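Local coordinates for ripening-associated protein (Musa acuminata, PDB 4PIT) that binds mannose-containing glycans, here held as dimannose in two pockets of a jacalin-like lectin domain, at residues B[22-27]-B[51-56]. The protein carries 1 engineered substitution. Numbering follows the deposited sequence.
Sequences PAYRII and ETRHYG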
# COMPACT_ATOMS: atom_id res chain seq x y z
N PRO B 22 -6.07 0.87 16.14
CA PRO B 22 -6.37 2.15 15.49
C PRO B 22 -6.98 3.22 16.38
O PRO B 22 -7.45 4.22 15.84
CB PRO B 22 -7.44 1.72 14.50
CG PRO B 22 -8.22 0.70 15.24
CD PRO B 22 -7.26 0.01 16.21
N ALA B 23 -7.03 3.02 17.70
CA ALA B 23 -7.78 3.93 18.55
C ALA B 23 -7.04 5.15 19.07
O ALA B 23 -7.68 6.06 19.62
CB ALA B 23 -8.32 3.16 19.75
N TYR B 24 -5.70 5.18 18.94
CA TYR B 24 -4.92 6.23 19.60
C TYR B 24 -4.55 7.36 18.68
O TYR B 24 -4.60 7.20 17.45
CB TYR B 24 -3.62 5.59 20.12
CG TYR B 24 -3.82 4.35 20.96
CD1 TYR B 24 -4.77 4.31 21.98
CD2 TYR B 24 -3.01 3.24 20.79
CE1 TYR B 24 -4.96 3.16 22.75
CE2 TYR B 24 -3.15 2.11 21.59
CZ TYR B 24 -4.14 2.07 22.56
OH TYR B 24 -4.30 0.92 23.30
N ARG B 25 -4.19 8.51 19.28
CA ARG B 25 -3.74 9.65 18.48
C ARG B 25 -2.21 9.63 18.44
O ARG B 25 -1.56 9.92 19.45
CB ARG B 25 -4.25 10.96 19.05
CG ARG B 25 -3.77 12.12 18.19
CD ARG B 25 -4.14 13.45 18.77
NE ARG B 25 -3.67 14.53 17.91
CZ ARG B 25 -3.98 15.81 18.10
NH1 ARG B 25 -4.75 16.18 19.12
NH2 ARG B 25 -3.51 16.74 17.27
N ILE B 26 -1.64 9.33 17.28
CA ILE B 26 -0.18 9.34 17.14
C ILE B 26 0.29 10.77 17.26
O ILE B 26 -0.21 11.63 16.51
CB ILE B 26 0.27 8.73 15.80
CG1 ILE B 26 -0.10 7.25 15.69
CG2 ILE B 26 1.77 8.93 15.56
CD1 ILE B 26 -0.21 6.83 14.18
N ILE B 27 1.29 11.02 18.14
CA ILE B 27 1.84 12.39 18.21
C ILE B 27 3.29 12.43 17.71
O ILE B 27 3.71 13.48 17.23
CB ILE B 27 1.67 13.03 19.59
CG1 ILE B 27 2.40 12.28 20.69
CG2 ILE B 27 0.16 13.21 19.91
CD1 ILE B 27 2.58 13.17 22.04
N GLU B 51 1.68 7.88 26.08
CA GLU B 51 2.39 6.60 26.24
C GLU B 51 3.33 6.43 25.07
O GLU B 51 3.02 6.89 23.97
CB GLU B 51 1.37 5.45 26.29
CG GLU B 51 1.94 4.06 26.57
CD GLU B 51 0.93 2.92 26.61
OE1 GLU B 51 -0.20 3.15 27.09
OE2 GLU B 51 1.29 1.79 26.21
N THR B 52 4.40 5.70 25.28
CA THR B 52 5.35 5.35 24.20
C THR B 52 5.52 3.86 24.18
O THR B 52 5.74 3.25 25.23
CB THR B 52 6.72 6.05 24.41
OG1 THR B 52 6.54 7.47 24.36
CG2 THR B 52 7.78 5.63 23.36
N ARG B 53 5.39 3.26 22.98
CA ARG B 53 5.67 1.83 22.82
C ARG B 53 6.86 1.70 21.92
O ARG B 53 6.91 2.37 20.88
CB ARG B 53 4.45 1.09 22.23
CG ARG B 53 3.29 1.10 23.22
CD ARG B 53 2.09 0.35 22.73
NE ARG B 53 0.97 0.54 23.66
CZ ARG B 53 -0.22 -0.01 23.52
NH1 ARG B 53 -1.19 0.24 24.40
NH2 ARG B 53 -0.48 -0.79 22.48
N HIS B 54 7.79 0.79 22.27
CA HIS B 54 8.98 0.50 21.48
C HIS B 54 8.83 -0.85 20.80
O HIS B 54 8.49 -1.84 21.45
CB HIS B 54 10.26 0.46 22.37
CG HIS B 54 11.50 0.18 21.56
ND1 HIS B 54 12.11 1.19 20.82
CD2 HIS B 54 12.15 -0.99 21.33
CE1 HIS B 54 13.12 0.61 20.18
NE2 HIS B 54 13.21 -0.69 20.49
N TYR B 55 9.14 -0.89 19.50
CA TYR B 55 9.11 -2.13 18.72
C TYR B 55 10.45 -2.33 18.04
O TYR B 55 11.04 -1.36 17.58
CB TYR B 55 8.00 -2.08 17.67
CG TYR B 55 6.65 -1.73 18.25
CD1 TYR B 55 6.01 -2.58 19.15
CD2 TYR B 55 6.02 -0.54 17.92
CE1 TYR B 55 4.73 -2.27 19.65
CE2 TYR B 55 4.76 -0.22 18.40
CZ TYR B 55 4.13 -1.08 19.28
OH TYR B 55 2.85 -0.72 19.70
N GLY B 56 10.90 -3.57 17.97
CA GLY B 56 12.22 -3.83 17.40
C GLY B 56 13.29 -3.80 18.48
O GLY B 56 12.97 -3.83 19.67
O HOH W 1 -3.22 -1.32 21.94
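Arg53 reaches Tyr24 across one face of a four-stranded antiparallel sheet of the jacalin-like lectin fold, bridging the neighbour strand 37-46 that separates the outermost strand 49-56 from strand 25-33. Backbone bonds of Arg25 to Thr45 and of Arg53 to Val42 pair both segments with strand 37-46. From CB, Arg53 sets CG anti to its own carbonyl carbon (chi1 -66°), then runs extended through CD to NE, with Phe44 of strand 37-46 touching the side chain. Arg53 NE gives its hydrogen to Glu51 OE2 at 2.9 Å, nearly straight at 164°. The bond lies in the guanidinium plane but meets the carboxylate from above its own plane; it is a salt bridge within one strand, and NH1 adds a weak second bond to OE2. This grip probably limits rotation of the guanidinium, whose face is turned to Tyr24. Arg53 CZ stands 4.1 Å from Tyr24 CE2, and Arg53 NH2 is 4.0 Å from that carbon. Arg53 NH1 comes 3.4 Å from Tyr24 OH, approaching the ring obliquely. With ring and guanidinium planes 75° apart, the two groups do not lie flat on each other; the ring presents its CE2 and hydroxyl end. On strand 37-46, the Tyr24 ring also stacks with Phe44 and meets Tyr46 edge-to-face. The contact is small, burying 76 Å² at the surface. A water bridges the two side chains: in the guanidinium plane, it accepts from Arg53 NH2 at 2.8 Å and is hydrogen-bonded to Tyr24 OH, also at 2.8 Å.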